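Local atomic coordinates of aminoglycoside 3'-phosphotransferase AphA1-IAB (Acinetobacter baumannii, PDB entry 4GKH), a protein that transfers a phosphate group from a nucleotide to the 3'-hydroxyl of kanamycin and related aminoglycosides, making its bacterial host resistant to these antibiotics. Residues V34-A39 against H197-L202; E69-N74 against C140-D145; V147-Q152 against L266-F271. All blocks are in the same frame, centred on the assembly; numbering follows the deposited sequence. Where two conformers were deposited one is given.

How the contacts relate
Contact 1 is a buried meeting of two loops at the active site, close to the centre of the chain. Contact 2 lies at the surface, where helix 61-76, packed on the five-stranded sheet, meets the loop before helix 146-158. Contact 3 is buried and joins helix 146-158 to helix 259-269 and the chain's end. Contacts 1 and 3 share kanamycin, gripping different rings of it, with centres about 15 Å apart. Contacts 2 and 3 touch where segment 140-145 runs toward helix 146-158. Their chemistry follows their place: polar and water-mediated in contact 1, cation-pi and CH-pi in contact 2, and leucine packing beside a water bridge in contact 3.

Contact 1: V34-A39 against H197-L202. With KAN (kanamycin a), chain M.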
loop_
_atom_site.group_PDB
_atom_site.type_symbol
_atom_site.label_atom_id
_atom_site.label_comp_id
_atom_site.label_asym_id
_atom_site.label_seq_id
_atom_site.Cartn_x
_atom_site.Cartn_y
_atom_site.Cartn_z
ATOM N N VAL A 34 -6.362 -11.817 -1.278
ATOM C CA VAL A 34 -6.171 -10.543 -0.624
ATOM C C VAL A 34 -4.762 -10.136 -1.056
ATOM O O VAL A 34 -4.072 -10.921 -1.720
ATOM C CB VAL A 34 -6.233 -10.741 0.906
ATOM C CG1 VAL A 34 -4.847 -11.081 1.475
ATOM C CG2 VAL A 34 -6.847 -9.539 1.581
ATOM N N GLY A 35 -4.331 -8.921 -0.724
ATOM C CA GLY A 35 -2.950 -8.528 -0.984
ATOM C C GLY A 35 -2.642 -7.769 -2.272
ATOM O O GLY A 35 -3.306 -7.936 -3.304
ATOM N N GLN A 36 -1.583 -6.964 -2.204
ATOM C CA GLN A 36 -1.222 -5.979 -3.232
ATOM C C GLN A 36 -0.839 -6.545 -4.611
ATOM O O GLN A 36 -1.375 -6.117 -5.634
ATOM C CB GLN A 36 -0.078 -5.105 -2.704
ATOM C CG GLN A 36 0.404 -4.031 -3.656
ATOM C CD GLN A 36 1.617 -3.299 -3.110
ATOM O OE1 GLN A 36 2.758 -3.744 -3.261
ATOM N NE2 GLN A 36 1.375 -2.175 -2.457
ATOM N N SER A 37 0.114 -7.472 -4.642
ATOM C CA SER A 37 0.536 -8.085 -5.902
ATOM C C SER A 37 -0.289 -9.339 -6.189
ATOM O O SER A 37 -1.225 -9.657 -5.453
ATOM C CB SER A 37 2.029 -8.436 -5.863
ATOM O OG SER A 37 2.310 -9.399 -4.857
ATOM N N GLY A 38 0.053 -10.045 -7.261
ATOM C CA GLY A 38 -0.613 -11.297 -7.576
ATOM C C GLY A 38 0.029 -12.471 -6.848
ATOM O O GLY A 38 -0.075 -13.621 -7.288
ATOM N N ALA A 39 0.725 -12.186 -5.750
ATOM C CA ALA A 39 1.354 -13.248 -4.972
ATOM C C ALA A 39 0.304 -14.182 -4.379
ATOM O O ALA A 39 -0.847 -13.792 -4.189
ATOM C CB ALA A 39 2.226 -12.667 -3.879
ATOM N N HIS A 197 4.567 5.372 1.151
ATOM C CA HIS A 197 4.229 3.961 1.297
ATOM C C HIS A 197 3.959 3.356 -0.081
ATOM O O HIS A 197 4.407 2.252 -0.403
ATOM C CB HIS A 197 2.966 3.851 2.168
ATOM C CG HIS A 197 2.477 2.449 2.351
ATOM N ND1 HIS A 197 1.707 1.803 1.411
ATOM C CD2 HIS A 197 2.628 1.579 3.375
ATOM C CE1 HIS A 197 1.421 0.587 1.836
ATOM N NE2 HIS A 197 1.971 0.424 3.026
ATOM N N GLY A 198 3.202 4.083 -0.893
ATOM C CA GLY A 198 2.886 3.636 -2.243
ATOM C C GLY A 198 1.526 2.988 -2.462
ATOM O O GLY A 198 1.034 2.950 -3.591
ATOM N N ASP A 199 0.941 2.445 -1.402
ATOM C CA ASP A 199 -0.429 1.926 -1.454
ATOM C C ASP A 199 -1.114 2.170 -0.104
ATOM O O ASP A 199 -1.508 1.239 0.583
ATOM C CB ASP A 199 -0.423 0.432 -1.853
ATOM C CG ASP A 199 -1.793 -0.082 -2.262
ATOM O OD1 ASP A 199 -2.754 0.716 -2.323
ATOM O OD2 ASP A 199 -1.902 -1.295 -2.543
ATOM N N PHE A 200 -1.220 3.450 0.268
ATOM C CA PHE A 200 -1.709 3.853 1.585
ATOM C C PHE A 200 -3.241 3.819 1.579
ATOM O O PHE A 200 -3.910 4.855 1.649
ATOM C CB PHE A 200 -1.162 5.246 1.961
ATOM C CG PHE A 200 -1.077 5.505 3.462
ATOM C CD1 PHE A 200 0.027 5.086 4.195
ATOM C CD2 PHE A 200 -2.097 6.179 4.128
ATOM C CE1 PHE A 200 0.112 5.318 5.570
ATOM C CE2 PHE A 200 -2.014 6.430 5.523
ATOM C CZ PHE A 200 -0.911 5.993 6.237
ATOM N N SER A 201 -3.787 2.611 1.495
ATOM C CA SER A 201 -5.222 2.429 1.441
ATOM C C SER A 201 -5.748 1.972 2.796
ATOM O O SER A 201 -4.978 1.598 3.667
ATOM C CB SER A 201 -5.586 1.380 0.399
ATOM O OG SER A 201 -5.289 0.092 0.916
ATOM N N LEU A 202 -7.070 1.956 2.943
ATOM C CA LEU A 202 -7.672 1.472 4.182
ATOM C C LEU A 202 -7.443 -0.024 4.429
ATOM O O LEU A 202 -7.636 -0.499 5.542
ATOM C CB LEU A 202 -9.168 1.766 4.196
ATOM C CG LEU A 202 -9.592 3.233 4.282
ATOM C CD1 LEU A 202 -11.110 3.302 4.045
ATOM C CD2 LEU A 202 -9.236 3.826 5.641
HETATM C C1 KAN M . -6.613 -2.239 -5.758
HETATM C C2 KAN M . -5.865 -2.507 -4.471
HETATM C C3 KAN M . -4.360 -2.507 -4.660
HETATM C C4 KAN M . -4.009 -3.584 -5.686
HETATM C C5 KAN M . -4.711 -3.248 -6.987
HETATM C C6 KAN M . -4.332 -4.381 -7.940
HETATM C C7 KAN M . -8.636 2.060 -8.076
HETATM C C8 KAN M . -9.349 1.035 -7.232
HETATM C C9 KAN M . -8.307 0.388 -6.292
HETATM C C10 KAN M . -7.206 -0.337 -7.098
HETATM C C11 KAN M . -6.486 0.753 -7.930
HETATM C C12 KAN M . -7.495 1.404 -8.870
HETATM C C13 KAN M . -11.525 0.973 -6.086
HETATM C C14 KAN M . -12.684 1.968 -6.172
HETATM C C15 KAN M . -12.576 3.137 -5.220
HETATM C C16 KAN M . -12.507 2.598 -3.807
HETATM C C17 KAN M . -11.274 1.704 -3.736
HETATM C C18 KAN M . -10.954 1.224 -2.302
HETATM N N1 KAN M . -4.957 -4.153 -9.248
HETATM N N2 KAN M . -5.424 0.114 -8.727
HETATM N N3 KAN M . -9.669 2.620 -8.978
HETATM N N4 KAN M . -13.762 3.994 -5.338
HETATM O O5 KAN M . -6.142 -3.218 -6.752
HETATM O O6 KAN M . -6.234 -1.501 -3.511
HETATM O O7 KAN M . -3.758 -2.803 -3.391
HETATM O O8 KAN M . -2.596 -3.599 -5.928
HETATM O O9 KAN M . -6.235 -0.936 -6.215
HETATM O O10 KAN M . -8.950 -0.465 -5.311
HETATM O O11 KAN M . -10.409 1.739 -6.538
HETATM O O12 KAN M . -11.388 0.604 -4.691
HETATM O O13 KAN M . -12.756 2.370 -7.544
HETATM O O14 KAN M . -12.355 3.698 -2.919
HETATM O O15 KAN M . -9.671 0.539 -2.303
HETATM O O HOH W 1 3.461 -0.336 -1.049
#
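Gln36 and Asp199 meet through their side chains alone, which run side by side, each pointing toward the other's loop. Gln36 is fully stretched, CG anti to the backbone N and the chain straight beyond it, which carries its amide across the gap between the two loops. Asp199 CG is likewise anti to its backbone N (chi1 -166°), which points the carboxylate at Gln36 and the sugar. There NE2 of Gln36 makes a nearly straight (168°) but weak hydrogen bond of 3.4 Å to Asp199 OD2. The amide and carboxylate are 21° from coplanar, and Gln36 NE2 also packs 3.2 Å from Asp199 CB. Glutamine suits the place by its length and second N-H: NE2 gives a hydrogen bond, 3.1 Å, to a water that donates to His197 O at 2.8 Å.

This is the active site of the kinase-like fold. His197, Gly198 and Asp199 begin the HGD-type catalytic loop of aminoglycoside phosphotransferases, and segment 34-39 is the turn between the first two strands, corresponding to the glycine-rich loop of protein kinases. Asp199 is probably the proton acceptor. Its OD2 receives kanamycin O7, the 3'-hydroxyl that is phosphorylated, in a hydrogen bond of 2.5 Å. The sugar is held from the other loop, its neighbouring hydroxyl O8 donating to Gln36 O at 2.8 Å, so Gln36 meets the substrate with its backbone and, more weakly, Asp199 with its amide.

Asp199 N donates to His197 ND1 (3.0 Å), lying almost in the imidazole plane, while NE2 of the same ring bonds Ile216 O, so both nitrogens are engaged and the ring's rotation is fixed. Gly198 adopts backbone angles that demand glycine, and its N, like that of His197, bonds the carboxylate of Asp229.

Contact 2: E69-N74 against C140-D145; sequences EMVRLN and CPFNSD
Arg72 lays its CG and its guanidinium over one face of the Phe142 ring. CB leaves the helix obliquely, and CG, anti to the carbonyl carbon, is brought directly over the ring, 3.7 Å from its centroid, in a CH-pi contact. The chain then runs extended, CD only spanning the two contacts, to NE, which passes Phe142 CD1 at 4.0 Å and donates to Val221 O. The guanidinium stacks on the ring with planes 28° apart. This is an off-centre cation-pi contact, CZ lying 4.2 Å from the centroid. NH1 turns back to Asp68 O, whereas NH2 bonds, at the guanidinium edge, a water 2.8 Å away that also meets Asn143 O and Ser144 OG. Arginine suits this spot, offering a methylene and a flat cation to one ring while its N-H groups satisfy carbonyls around it. Pro141 CG lies over the opposite face, toward the rim, and Val71 CG2 touches Phe142 CE1 at 3.9 Å.

Helix 61-76 corresponds to the kinase helix C, its Glu69 salt-bridged to Lys56 as in protein kinases. Its Leu73 packs on strands 85-91 and 94-100, while the backbones of Phe142 and Ser144 bond Ile223, just before strand 224-225.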
loop_
_atom_site.group_PDB
_atom_site.type_symbol
_atom_site.label_atom_id
_atom_site.label_comp_id
_atom_site.label_asym_id
_atom_site.label_seq_id
_atom_site.Cartn_x
_atom_site.Cartn_y
_atom_site.Cartn_z
ATOM N N GLU A 69 9.163 -6.234 -1.938
ATOM C CA GLU A 69 8.577 -5.997 -0.621
ATOM C C GLU A 69 9.541 -6.350 0.480
ATOM O O GLU A 69 9.662 -5.614 1.456
ATOM C CB GLU A 69 7.241 -6.710 -0.380
ATOM C CG GLU A 69 6.769 -6.394 1.044
ATOM C CD GLU A 69 5.386 -6.868 1.382
ATOM O OE1 GLU A 69 4.968 -7.938 0.891
ATOM O OE2 GLU A 69 4.722 -6.154 2.168
HETATM N N MSE A 70 10.242 -7.468 0.323
HETATM C CA MSE A 70 11.182 -7.894 1.350
HETATM C C MSE A 70 12.203 -6.812 1.673
HETATM O O MSE A 70 12.431 -6.514 2.839
HETATM C CB MSE A 70 11.898 -9.196 0.949
HETATM C CG MSE A 70 12.811 -9.752 2.039
HETATM SE SE MSE A 70 14.643 -9.032 1.978
HETATM C CE MSE A 70 15.081 -9.671 0.222
ATOM N N VAL A 71 12.834 -6.222 0.662
ATOM C CA VAL A 71 13.907 -5.282 0.984
ATOM C C VAL A 71 13.373 -3.977 1.534
ATOM O O VAL A 71 14.041 -3.318 2.329
ATOM C CB VAL A 71 14.838 -4.975 -0.186
ATOM C CG1 VAL A 71 15.608 -6.202 -0.533
ATOM C CG2 VAL A 71 14.066 -4.410 -1.379
ATOM N N ARG A 72 12.182 -3.599 1.093
ATOM C CA ARG A 72 11.543 -2.408 1.636
ATOM C C ARG A 72 11.124 -2.611 3.099
ATOM O O ARG A 72 11.269 -1.693 3.924
ATOM C CB ARG A 72 10.380 -1.963 0.737
ATOM C CG ARG A 72 10.879 -1.156 -0.475
ATOM C CD ARG A 72 9.949 -1.266 -1.687
ATOM N NE ARG A 72 10.527 -0.625 -2.871
ATOM C CZ ARG A 72 11.458 -1.177 -3.647
ATOM N NH1 ARG A 72 11.932 -2.389 -3.366
ATOM N NH2 ARG A 72 11.915 -0.517 -4.701
ATOM N N LEU A 73 10.632 -3.810 3.426
ATOM C CA LEU A 73 10.316 -4.150 4.825
ATOM C C LEU A 73 11.578 -4.082 5.664
ATOM O O LEU A 73 11.588 -3.555 6.777
ATOM C CB LEU A 73 9.761 -5.571 4.954
ATOM C CG LEU A 73 8.287 -5.908 4.720
ATOM C CD1 LEU A 73 8.146 -7.418 4.631
ATOM C CD2 LEU A 73 7.437 -5.364 5.855
ATOM N N ASN A 74 12.644 -4.647 5.126
ATOM C CA ASN A 74 13.918 -4.663 5.834
ATOM C C ASN A 74 14.403 -3.247 6.147
ATOM O O ASN A 74 14.923 -2.993 7.236
ATOM C CB ASN A 74 14.949 -5.445 5.022
ATOM C CG ASN A 74 16.235 -5.680 5.785
ATOM O OD1 ASN A 74 16.250 -6.381 6.795
ATOM N ND2 ASN A 74 17.328 -5.109 5.290
ATOM N N CYS A 140 16.526 7.176 2.557
ATOM C CA CYS A 140 15.763 6.227 1.739
ATOM C C CYS A 140 16.434 5.848 0.417
ATOM O O CYS A 140 16.645 6.707 -0.439
ATOM C CB CYS A 140 14.354 6.766 1.462
ATOM S SG CYS A 140 13.303 5.572 0.559
ATOM N N PRO A 141 16.789 4.558 0.257
ATOM C CA PRO A 141 17.544 4.114 -0.922
ATOM C C PRO A 141 16.615 3.732 -2.078
ATOM O O PRO A 141 17.080 3.211 -3.113
ATOM C CB PRO A 141 18.274 2.868 -0.402
ATOM C CG PRO A 141 17.310 2.274 0.553
ATOM C CD PRO A 141 16.576 3.453 1.209
ATOM N N PHE A 142 15.322 3.988 -1.926
ATOM C CA PHE A 142 14.354 3.599 -2.957
ATOM C C PHE A 142 13.740 4.774 -3.720
ATOM O O PHE A 142 13.289 5.775 -3.134
ATOM C CB PHE A 142 13.237 2.721 -2.367
ATOM C CG PHE A 142 13.747 1.526 -1.626
ATOM C CD1 PHE A 142 14.378 0.491 -2.308
ATOM C CD2 PHE A 142 13.619 1.439 -0.244
ATOM C CE1 PHE A 142 14.876 -0.606 -1.619
ATOM C CE2 PHE A 142 14.094 0.345 0.442
ATOM C CZ PHE A 142 14.728 -0.683 -0.246
ATOM N N ASN A 143 13.699 4.625 -5.038
ATOM C CA ASN A 143 13.122 5.625 -5.926
ATOM C C ASN A 143 11.744 5.181 -6.360
ATOM O O ASN A 143 11.615 4.145 -7.012
ATOM C CB ASN A 143 14.008 5.787 -7.176
ATOM C CG ASN A 143 13.327 6.586 -8.282
ATOM O OD1 ASN A 143 12.604 7.554 -8.016
ATOM N ND2 ASN A 143 13.549 6.178 -9.531
ATOM N N SER A 144 10.716 5.963 -6.007
ATOM C CA SER A 144 9.349 5.695 -6.450
ATOM C C SER A 144 8.743 6.908 -7.158
ATOM O O SER A 144 7.535 7.106 -7.129
ATOM C CB SER A 144 8.464 5.307 -5.257
ATOM O OG SER A 144 8.817 4.020 -4.768
ATOM N N ASP A 145 9.581 7.713 -7.799
ATOM C CA ASP A 145 9.106 8.971 -8.341
ATOM C C ASP A 145 8.220 8.801 -9.560
ATOM O O ASP A 145 8.035 7.684 -10.076
ATOM C CB ASP A 145 10.241 9.990 -8.564
ATOM C CG ASP A 145 11.166 9.642 -9.725
ATOM O OD1 ASP A 145 10.846 8.765 -10.568
ATOM O OD2 ASP A 145 12.247 10.283 -9.794
HETATM O O HOH W 2 10.633 1.888 -5.451
#

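Contact 3: V147-Q152 against L266-F271; sequences VFRLAQ and LMLDEF. With KAN (kanamycin a), chain M.
The guanidinium of Arg149, whose CB packs against Leu268, makes a cation-pi contact with the ring of Phe272, the last residue of the chain. Its NH2 donates to a water 3.1 Å away, while NE makes a weak, bent hydrogen bond (135°) to Gln152 OE1 one turn further along. The Phe271 ring has Leu268 O in its plane at the edge, and the ring also touches Val176 and Met183 of helix 176-184 and Ala153 of helix 146-158.

This is helix-to-helix packing in the helical lobe of the kinase-like fold, between helices 146-158 and 259-269. Leu268 is the hub: with CG anti to its backbone N (chi1 -177°), the isobutyl group reaches across and its two methyls divide the neighbours. Leu268 CD2 lies 3.8 Å from Arg149 CB, and Leu268 CD1 lies 3.8 Å from Leu150 CD2, the two leucine side chains crossing at a slant. A branched side chain suits the site because it fills two directions at once. Between the segments, the water held by Arg149 donates to Asp269 OD1 at 2.8 Å, so the opposite charges are joined through solvent.

The far side of segment 266-271 faces the antibiotic. Asp269 contributes its backbone O to kanamycin N2, an amine of the deoxystreptamine ring. Acidic Glu270 suits a polyamine ligand; its OE2 is occupied by a salt bridge to Arg171 and a bond from Asp168 N, which hold the carboxylate so that OE1 accepts from the ring's other amine, kanamycin N3, at 2.7 Å.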
loop_
_atom_site.group_PDB
_atom_site.type_symbol
_atom_site.label_atom_id
_atom_site.label_comp_id
_atom_site.label_asym_id
_atom_site.label_seq_id
_atom_site.Cartn_x
_atom_site.Cartn_y
_atom_site.Cartn_z
ATOM N N VAL A 147 8.424 9.710 -12.703
ATOM C CA VAL A 147 9.038 9.249 -13.944
ATOM C C VAL A 147 9.157 7.723 -13.925
ATOM O O VAL A 147 8.880 7.037 -14.922
ATOM C CB VAL A 147 10.405 9.947 -14.167
ATOM C CG1 VAL A 147 11.318 9.124 -15.049
ATOM C CG2 VAL A 147 10.190 11.351 -14.745
ATOM N N PHE A 148 9.545 7.196 -12.764
ATOM C CA PHE A 148 9.661 5.752 -12.559
ATOM C C PHE A 148 8.298 5.032 -12.631
ATOM O O PHE A 148 8.149 3.994 -13.290
ATOM C CB PHE A 148 10.337 5.476 -11.210
ATOM C CG PHE A 148 10.418 4.022 -10.854
ATOM C CD1 PHE A 148 11.426 3.225 -11.375
ATOM C CD2 PHE A 148 9.497 3.455 -9.981
ATOM C CE1 PHE A 148 11.499 1.876 -11.059
ATOM C CE2 PHE A 148 9.563 2.110 -9.654
ATOM C CZ PHE A 148 10.565 1.317 -10.187
ATOM N N ARG A 149 7.299 5.584 -11.954
ATOM C CA ARG A 149 5.978 4.955 -11.910
ATOM C C ARG A 149 5.258 5.078 -13.238
ATOM O O ARG A 149 4.490 4.188 -13.620
ATOM C CB ARG A 149 5.100 5.564 -10.800
ATOM C CG ARG A 149 5.597 5.389 -9.355
ATOM C CD ARG A 149 5.720 3.936 -8.867
ATOM N NE ARG A 149 4.487 3.147 -8.974
ATOM C CZ ARG A 149 3.419 3.279 -8.188
ATOM N NH1 ARG A 149 3.395 4.188 -7.216
ATOM N NH2 ARG A 149 2.363 2.498 -8.377
ATOM N N LEU A 150 5.476 6.183 -13.940
ATOM C CA LEU A 150 4.823 6.340 -15.240
ATOM C C LEU A 150 5.351 5.289 -16.227
ATOM O O LEU A 150 4.597 4.685 -16.998
ATOM C CB LEU A 150 5.014 7.754 -15.780
ATOM C CG LEU A 150 4.051 8.791 -15.191
ATOM C CD1 LEU A 150 4.524 10.198 -15.524
ATOM C CD2 LEU A 150 2.638 8.587 -15.712
ATOM N N ALA A 151 6.654 5.051 -16.189
ATOM C CA ALA A 151 7.224 4.018 -17.042
ATOM C C ALA A 151 6.696 2.636 -16.651
ATOM O O ALA A 151 6.459 1.795 -17.511
ATOM C CB ALA A 151 8.758 4.051 -16.994
ATOM N N GLN A 152 6.520 2.397 -15.354
ATOM C CA GLN A 152 5.927 1.149 -14.898
ATOM C C GLN A 152 4.510 1.015 -15.443
ATOM O O GLN A 152 4.098 -0.050 -15.895
ATOM C CB GLN A 152 5.845 1.117 -13.380
ATOM C CG GLN A 152 6.888 0.273 -12.674
ATOM C CD GLN A 152 6.704 0.271 -11.153
ATOM O OE1 GLN A 152 5.908 1.038 -10.609
ATOM N NE2 GLN A 152 7.440 -0.593 -10.466
ATOM N N LEU A 266 -4.451 9.803 -8.452
ATOM C CA LEU A 266 -5.617 8.929 -8.602
ATOM C C LEU A 266 -5.575 8.244 -9.967
ATOM O O LEU A 266 -5.821 7.044 -10.094
ATOM C CB LEU A 266 -6.898 9.750 -8.503
ATOM C CG LEU A 266 -7.207 10.279 -7.102
ATOM C CD1 LEU A 266 -8.384 11.242 -7.142
ATOM C CD2 LEU A 266 -7.493 9.107 -6.197
HETATM N N MSE A 267 -5.275 9.020 -10.993
HETATM C CA MSE A 267 -5.225 8.453 -12.328
HETATM C C MSE A 267 -4.065 7.458 -12.446
HETATM O O MSE A 267 -4.201 6.395 -13.052
HETATM C CB MSE A 267 -5.150 9.562 -13.376
HETATM C CG MSE A 267 -6.427 10.402 -13.461
HETATM SE SE MSE A 267 -6.337 11.719 -14.854
HETATM C CE MSE A 267 -6.942 10.606 -16.311
ATOM N N LEU A 268 -2.937 7.771 -11.826
ATOM C CA LEU A 268 -1.787 6.863 -11.914
ATOM C C LEU A 268 -2.096 5.524 -11.263
ATOM O O LEU A 268 -1.701 4.467 -11.763
ATOM C CB LEU A 268 -0.544 7.497 -11.287
ATOM C CG LEU A 268 0.784 6.728 -11.347
ATOM C CD1 LEU A 268 1.234 6.533 -12.790
ATOM C CD2 LEU A 268 1.840 7.490 -10.560
ATOM N N ASP A 269 -2.844 5.557 -10.168
ATOM C CA ASP A 269 -3.157 4.314 -9.462
ATOM C C ASP A 269 -4.097 3.400 -10.249
ATOM O O ASP A 269 -4.172 2.203 -9.952
ATOM C CB ASP A 269 -3.689 4.574 -8.036
ATOM C CG ASP A 269 -3.528 3.360 -7.114
ATOM O OD1 ASP A 269 -2.436 2.765 -7.083
ATOM O OD2 ASP A 269 -4.489 2.996 -6.401
ATOM N N GLU A 270 -4.787 3.941 -11.253
ATOM C CA GLU A 270 -5.636 3.111 -12.137
ATOM C C GLU A 270 -4.826 2.020 -12.835
ATOM O O GLU A 270 -5.354 0.965 -13.220
ATOM C CB GLU A 270 -6.356 3.956 -13.193
ATOM C CG GLU A 270 -7.288 5.052 -12.662
ATOM C CD GLU A 270 -8.548 4.520 -11.981
ATOM O OE1 GLU A 270 -8.484 3.475 -11.299
ATOM O OE2 GLU A 270 -9.614 5.167 -12.116
ATOM N N PHE A 271 -3.537 2.277 -12.990
ATOM C CA PHE A 271 -2.658 1.388 -13.763
ATOM C C PHE A 271 -2.068 0.216 -12.973
ATOM O O PHE A 271 -1.414 -0.674 -13.553
ATOM C CB PHE A 271 -1.531 2.218 -14.407
ATOM C CG PHE A 271 -2.016 3.131 -15.499
ATOM C CD1 PHE A 271 -2.490 4.411 -15.200
ATOM C CD2 PHE A 271 -2.048 2.697 -16.818
ATOM C CE1 PHE A 271 -2.964 5.243 -16.202
ATOM C CE2 PHE A 271 -2.518 3.522 -17.832
ATOM C CZ PHE A 271 -2.977 4.803 -17.526
HETATM C C1 KAN M . -6.613 -2.239 -5.758
HETATM C C2 KAN M . -5.865 -2.507 -4.471
HETATM C C3 KAN M . -4.360 -2.507 -4.660
HETATM C C4 KAN M . -4.009 -3.584 -5.686
HETATM C C5 KAN M . -4.711 -3.248 -6.987
HETATM C C6 KAN M . -4.332 -4.381 -7.940
HETATM C C7 KAN M . -8.636 2.060 -8.076
HETATM C C8 KAN M . -9.349 1.035 -7.232
HETATM C C9 KAN M . -8.307 0.388 -6.292
HETATM C C10 KAN M . -7.206 -0.337 -7.098
HETATM C C11 KAN M . -6.486 0.753 -7.930
HETATM C C12 KAN M . -7.495 1.404 -8.870
HETATM C C13 KAN M . -11.525 0.973 -6.086
HETATM C C14 KAN M . -12.684 1.968 -6.172
HETATM C C15 KAN M . -12.576 3.137 -5.220
HETATM C C16 KAN M . -12.507 2.598 -3.807
HETATM C C17 KAN M . -11.274 1.704 -3.736
HETATM C C18 KAN M . -10.954 1.224 -2.302
HETATM N N1 KAN M . -4.957 -4.153 -9.248
HETATM N N2 KAN M . -5.424 0.114 -8.727
HETATM N N3 KAN M . -9.669 2.620 -8.978
HETATM N N4 KAN M . -13.762 3.994 -5.338
HETATM O O5 KAN M . -6.142 -3.218 -6.752
HETATM O O6 KAN M . -6.234 -1.501 -3.511
HETATM O O7 KAN M . -3.758 -2.803 -3.391
HETATM O O8 KAN M . -2.596 -3.599 -5.928
HETATM O O9 KAN M . -6.235 -0.936 -6.215
HETATM O O10 KAN M . -8.950 -0.465 -5.311
HETATM O O11 KAN M . -10.409 1.739 -6.538
HETATM O O12 KAN M . -11.388 0.604 -4.691
HETATM O O13 KAN M . -12.756 2.370 -7.544
HETATM O O14 KAN M . -12.355 3.698 -2.919
HETATM O O15 KAN M . -9.671 0.539 -2.303
HETATM O O HOH W 3 -0.071 4.122 -7.501
#